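Local coordinates for CELL division control protein 6 (Pyrobaculum aerophilum, PDB 1FNN) that binds ADP and magnesium through an AAA+ ATPase domain and is probably involved in regulating DNA replication as a Cdc6/Cdc18 family initiation factor, at residues A[14-26]-A[55-67]. Sequence-based numbering, arbitrary orientation.
Sequences YVPKRLPHREQQL and TGKTVTLRKLWEL. With MG (magnesium ion), chain C; ADP (adenosine-5'-diphosphate), chain D.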
# COMPACT_ATOMS: atom_id res chain seq x y z
N TYR A 14 -10.68 -8.18 -1.43
CA TYR A 14 -11.85 -7.35 -1.18
C TYR A 14 -11.75 -6.01 -1.89
O TYR A 14 -10.75 -5.27 -1.81
CB TYR A 14 -11.95 -7.10 0.33
CG TYR A 14 -13.11 -6.25 0.78
CD1 TYR A 14 -14.38 -6.86 0.91
CD2 TYR A 14 -12.97 -4.91 1.08
CE1 TYR A 14 -15.45 -6.09 1.33
CE2 TYR A 14 -14.05 -4.15 1.51
CZ TYR A 14 -15.29 -4.78 1.62
OH TYR A 14 -16.37 -4.02 2.04
N VAL A 15 -12.85 -5.61 -2.52
CA VAL A 15 -12.98 -4.35 -3.26
C VAL A 15 -14.00 -3.53 -2.50
O VAL A 15 -15.14 -3.96 -2.38
CB VAL A 15 -13.48 -4.54 -4.71
CG1 VAL A 15 -13.68 -3.17 -5.38
CG2 VAL A 15 -12.49 -5.35 -5.55
N PRO A 16 -13.59 -2.47 -1.80
CA PRO A 16 -14.50 -1.73 -0.95
C PRO A 16 -15.49 -0.96 -1.79
O PRO A 16 -15.25 -0.70 -2.98
CB PRO A 16 -13.57 -0.87 -0.10
CG PRO A 16 -12.34 -0.73 -0.93
CD PRO A 16 -12.20 -1.93 -1.83
N LYS A 17 -16.55 -0.47 -1.16
CA LYS A 17 -17.56 0.34 -1.84
C LYS A 17 -16.96 1.64 -2.34
O LYS A 17 -17.45 2.22 -3.31
CB LYS A 17 -18.72 0.66 -0.88
CG LYS A 17 -19.85 1.45 -1.53
CD LYS A 17 -21.12 1.31 -0.69
CE LYS A 17 -22.21 2.27 -1.13
NZ LYS A 17 -23.22 2.47 -0.05
N ARG A 18 -16.18 2.30 -1.47
CA ARG A 18 -15.55 3.53 -1.92
C ARG A 18 -14.04 3.42 -1.79
O ARG A 18 -13.45 2.58 -1.10
CB ARG A 18 -16.20 4.73 -1.21
CG ARG A 18 -16.35 4.50 0.28
CD ARG A 18 -17.80 4.70 0.72
NE ARG A 18 -18.20 3.66 1.67
CZ ARG A 18 -17.92 3.67 2.97
NH1 ARG A 18 -17.24 4.68 3.51
NH2 ARG A 18 -18.34 2.67 3.72
N LEU A 19 -13.40 4.23 -2.61
CA LEU A 19 -11.97 4.42 -2.74
C LEU A 19 -11.66 5.89 -2.47
O LEU A 19 -11.26 6.66 -3.34
CB LEU A 19 -11.47 3.99 -4.11
CG LEU A 19 -11.56 2.52 -4.54
CD1 LEU A 19 -10.92 2.29 -5.91
CD2 LEU A 19 -10.98 1.53 -3.53
N PRO A 20 -11.62 6.24 -1.17
CA PRO A 20 -11.34 7.62 -0.79
C PRO A 20 -9.95 7.93 -1.24
O PRO A 20 -9.03 7.10 -1.14
CB PRO A 20 -11.54 7.66 0.72
CG PRO A 20 -11.38 6.23 1.17
CD PRO A 20 -12.00 5.44 0.00
N HIS A 21 -9.72 9.14 -1.74
CA HIS A 21 -8.42 9.64 -2.19
C HIS A 21 -8.02 9.06 -3.53
O HIS A 21 -6.92 9.37 -4.00
CB HIS A 21 -7.34 9.49 -1.08
CG HIS A 21 -7.86 10.16 0.18
ND1 HIS A 21 -8.03 11.52 0.32
CD2 HIS A 21 -8.25 9.59 1.35
CE1 HIS A 21 -8.51 11.76 1.53
NE2 HIS A 21 -8.65 10.60 2.20
N ARG A 22 -8.88 8.28 -4.20
CA ARG A 22 -8.52 7.79 -5.54
C ARG A 22 -9.57 8.21 -6.56
O ARG A 22 -9.64 7.69 -7.68
CB ARG A 22 -8.39 6.26 -5.57
CG ARG A 22 -7.14 5.73 -4.82
CD ARG A 22 -5.93 6.23 -5.54
NE ARG A 22 -4.59 6.05 -5.07
CZ ARG A 22 -3.85 7.04 -4.55
NH1 ARG A 22 -4.35 8.26 -4.44
NH2 ARG A 22 -2.62 6.75 -4.15
N GLU A 23 -10.38 9.19 -6.19
CA GLU A 23 -11.42 9.73 -7.08
C GLU A 23 -10.82 10.27 -8.36
O GLU A 23 -11.32 9.96 -9.45
CB GLU A 23 -12.28 10.82 -6.43
CG GLU A 23 -13.13 10.34 -5.27
CD GLU A 23 -12.47 10.42 -3.91
OE1 GLU A 23 -11.24 10.63 -3.81
OE2 GLU A 23 -13.19 10.26 -2.90
N GLN A 24 -9.65 10.89 -8.26
CA GLN A 24 -8.98 11.46 -9.42
C GLN A 24 -8.46 10.42 -10.38
O GLN A 24 -8.65 10.52 -11.61
CB GLN A 24 -7.87 12.44 -9.00
CG GLN A 24 -7.17 13.09 -10.17
CD GLN A 24 -6.44 14.37 -9.78
OE1 GLN A 24 -6.60 14.89 -8.67
NE2 GLN A 24 -5.63 14.91 -10.69
N GLN A 25 -7.78 9.38 -9.85
CA GLN A 25 -7.26 8.32 -10.71
C GLN A 25 -8.38 7.51 -11.39
O GLN A 25 -8.24 7.10 -12.56
CB GLN A 25 -6.42 7.32 -9.88
CG GLN A 25 -5.08 7.92 -9.39
CD GLN A 25 -5.20 8.81 -8.18
OE1 GLN A 25 -6.27 9.05 -7.64
NE2 GLN A 25 -4.07 9.36 -7.69
N LEU A 26 -9.47 7.33 -10.68
CA LEU A 26 -10.60 6.58 -11.23
C LEU A 26 -11.30 7.38 -12.34
O LEU A 26 -11.56 6.90 -13.45
CB LEU A 26 -11.58 6.26 -10.13
CG LEU A 26 -12.77 5.38 -10.60
CD1 LEU A 26 -12.24 4.00 -10.99
CD2 LEU A 26 -13.84 5.28 -9.52
N THR A 55 -0.44 1.50 -3.26
CA THR A 55 -1.05 2.81 -3.53
C THR A 55 -2.38 2.65 -4.28
O THR A 55 -2.97 3.68 -4.62
CB THR A 55 -0.11 3.70 -4.34
OG1 THR A 55 0.44 3.05 -5.51
CG2 THR A 55 1.10 4.09 -3.45
N GLY A 56 -3.01 1.47 -4.29
CA GLY A 56 -4.36 1.35 -4.88
C GLY A 56 -4.42 1.20 -6.40
O GLY A 56 -5.49 1.41 -7.01
N LYS A 57 -3.35 0.81 -7.06
CA LYS A 57 -3.38 0.69 -8.52
C LYS A 57 -4.36 -0.43 -8.93
O LYS A 57 -5.28 -0.21 -9.69
CB LYS A 57 -1.98 0.48 -9.07
CG LYS A 57 -0.94 1.57 -8.66
CD LYS A 57 0.42 1.28 -9.27
CE LYS A 57 1.05 -0.05 -8.81
NZ LYS A 57 1.36 0.04 -7.35
N THR A 58 -4.18 -1.64 -8.40
CA THR A 58 -5.02 -2.79 -8.75
C THR A 58 -6.44 -2.56 -8.33
O THR A 58 -7.38 -2.79 -9.13
CB THR A 58 -4.51 -4.08 -8.07
OG1 THR A 58 -3.21 -4.32 -8.62
CG2 THR A 58 -5.41 -5.29 -8.37
N VAL A 59 -6.63 -2.05 -7.10
CA VAL A 59 -8.00 -1.87 -6.63
C VAL A 59 -8.73 -0.82 -7.48
O VAL A 59 -9.94 -0.97 -7.70
CB VAL A 59 -8.14 -1.54 -5.14
CG1 VAL A 59 -7.86 -0.09 -4.77
CG2 VAL A 59 -9.56 -1.92 -4.69
N THR A 60 -8.02 0.23 -7.87
CA THR A 60 -8.64 1.29 -8.68
C THR A 60 -9.13 0.76 -10.04
O THR A 60 -10.26 1.00 -10.49
CB THR A 60 -7.67 2.47 -8.84
OG1 THR A 60 -7.58 3.11 -7.52
CG2 THR A 60 -8.20 3.47 -9.85
N LEU A 61 -8.29 -0.03 -10.67
CA LEU A 61 -8.64 -0.70 -11.92
C LEU A 61 -9.79 -1.70 -11.76
O LEU A 61 -10.71 -1.80 -12.56
CB LEU A 61 -7.41 -1.51 -12.30
CG LEU A 61 -6.45 -1.03 -13.35
CD1 LEU A 61 -5.28 -2.00 -13.32
CD2 LEU A 61 -7.19 -0.92 -14.68
N ARG A 62 -9.82 -2.45 -10.64
CA ARG A 62 -10.89 -3.39 -10.39
C ARG A 62 -12.20 -2.64 -10.19
O ARG A 62 -13.28 -3.10 -10.61
CB ARG A 62 -10.61 -4.34 -9.19
CG ARG A 62 -9.48 -5.31 -9.63
CD ARG A 62 -9.57 -6.56 -8.80
NE ARG A 62 -8.71 -7.63 -9.16
CZ ARG A 62 -8.64 -8.52 -10.13
NH1 ARG A 62 -9.50 -8.61 -11.14
NH2 ARG A 62 -7.63 -9.40 -10.12
N LYS A 63 -12.14 -1.48 -9.55
CA LYS A 63 -13.32 -0.68 -9.32
C LYS A 63 -13.85 -0.13 -10.66
O LYS A 63 -15.08 -0.07 -10.86
CB LYS A 63 -13.05 0.48 -8.38
CG LYS A 63 -14.17 1.50 -8.31
CD LYS A 63 -15.38 0.96 -7.56
CE LYS A 63 -15.13 0.35 -6.21
NZ LYS A 63 -16.40 -0.12 -5.52
N LEU A 64 -12.91 0.31 -11.50
CA LEU A 64 -13.36 0.75 -12.83
C LEU A 64 -14.15 -0.38 -13.52
O LEU A 64 -15.22 -0.13 -14.10
CB LEU A 64 -12.16 1.14 -13.67
CG LEU A 64 -12.27 1.87 -15.01
CD1 LEU A 64 -12.45 0.90 -16.16
CD2 LEU A 64 -13.33 2.96 -15.02
N TRP A 65 -13.58 -1.56 -13.59
CA TRP A 65 -14.29 -2.71 -14.21
C TRP A 65 -15.66 -2.94 -13.59
O TRP A 65 -16.68 -3.23 -14.25
CB TRP A 65 -13.46 -4.00 -14.13
CG TRP A 65 -14.26 -5.14 -14.75
CD1 TRP A 65 -14.78 -6.23 -14.11
CD2 TRP A 65 -14.61 -5.26 -16.13
NE1 TRP A 65 -15.43 -7.01 -15.03
CE2 TRP A 65 -15.35 -6.46 -16.27
CE3 TRP A 65 -14.36 -4.47 -17.26
CZ2 TRP A 65 -15.85 -6.88 -17.50
CZ3 TRP A 65 -14.87 -4.91 -18.49
CH2 TRP A 65 -15.60 -6.10 -18.59
N GLU A 66 -15.73 -2.89 -12.25
CA GLU A 66 -16.95 -3.12 -11.52
C GLU A 66 -18.02 -2.12 -11.99
O GLU A 66 -19.16 -2.56 -12.21
CB GLU A 66 -16.72 -2.98 -10.01
CG GLU A 66 -17.89 -3.24 -9.08
CD GLU A 66 -17.36 -2.88 -7.67
OE1 GLU A 66 -16.50 -3.58 -7.12
OE2 GLU A 66 -17.86 -1.88 -7.18
N LEU A 67 -17.64 -0.89 -12.30
CA LEU A 67 -18.63 0.08 -12.74
C LEU A 67 -19.11 -0.16 -14.17
O LEU A 67 -20.12 0.41 -14.56
CB LEU A 67 -18.05 1.48 -12.63
CG LEU A 67 -17.69 1.92 -11.20
CD1 LEU A 67 -16.92 3.23 -11.19
CD2 LEU A 67 -18.94 1.99 -10.33
MG MG C . -1.41 -4.22 -7.49
PB ADP D . -1.38 -1.73 -5.48
O1B ADP D . -1.67 -2.50 -6.76
O2B ADP D . -1.18 -0.34 -5.68
O3B ADP D . -0.18 -2.40 -5.00
PA ADP D . -3.77 -2.32 -4.06
O1A ADP D . -4.72 -1.95 -5.12
O2A ADP D . -3.67 -3.78 -3.92
O3A ADP D . -2.40 -1.68 -4.31
O5' ADP D . -4.26 -1.77 -2.59
C5' ADP D . -3.62 -2.36 -1.48
C4' ADP D . -4.72 -2.62 -0.43
O4' ADP D . -5.28 -1.37 -0.07
C3' ADP D . -5.89 -3.45 -0.94
O3' ADP D . -6.42 -4.18 0.16
C2' ADP D . -6.78 -2.37 -1.45
O2' ADP D . -8.15 -2.77 -1.53
C1' ADP D . -6.63 -1.31 -0.35
N9 ADP D . -6.83 -0.05 -0.94
C8 ADP D . -5.91 0.67 -1.66
N7 ADP D . -6.23 1.91 -1.88
C5 ADP D . -7.46 2.02 -1.25
C6 ADP D . -8.36 3.09 -1.13
N6 ADP D . -8.11 4.26 -1.69
N1 ADP D . -9.50 2.89 -0.48
C2 ADP D . -9.75 1.70 0.04
N3 ADP D . -8.99 0.60 0.00
C4 ADP D . -7.84 0.84 -0.67
O HOH W 1 -0.44 -3.49 -9.16
O HOH W 2 -1.04 -6.17 -8.08
O HOH W 3 0.53 -4.39 -6.44
O HOH W 4 -2.44 -5.39 -5.91
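Arg-22 turns CG away from its own carbonyl carbon (chi1 -70°) and bends again at chi2, which lays its guanidinium edge against the backbone of Thr-55. Lys-63 sets CG opposite its backbone N, then curls at chi2 and chi3 to bring NZ to the carbonyl oxygen of Pro-16. The arginine grips Thr-55 O side-on with two nitrogens, NE at 2.9 Å and NH2 at 3.1 Å. The acceptor lies in the guanidinium plane. NH1 binds His-21 O, and NH2 also reaches Ser-191 O, so the group is fixed in rotation. With an alanine at Arg-22, Thr-55 O would probably lose both donors, and His-21 O and Ser-191 O one each. Lys-63 NZ donates to Pro-16 O at 2.8 Å and forms a salt bridge with Glu-66 one helical turn on. Between these polar ties, Leu-19 forks: CD1 rests on Thr-60 and Lys-63 CB, while CD2 meets Val-59 CG1 tip to tip, 3.7 Å away. Leu-26 is a knob in the hole formed by Thr-60, Lys-63, Leu-64 and Leu-67.

The loop and the Walker A helix form part of the ADP pocket, which Gly-54, Tyr-193 and Arg-205 help complete. Pro-20 O accepts from adenine N6 at 3.0 Å, and Pro-16 CG packs near adenine C2. Backbone amides of 56-59 and Lys-57 NZ hold the phosphates, and Thr-58 OG1 binds magnesium at 2.1 Å. The Pro-20 carbonyl is likely to favour adenine, since guanine would present O6 there. The two N-H donors of Arg-22 hold the Thr-55 carbonyl just before N-cap Gly-56, probably fixing the end of the P-loop.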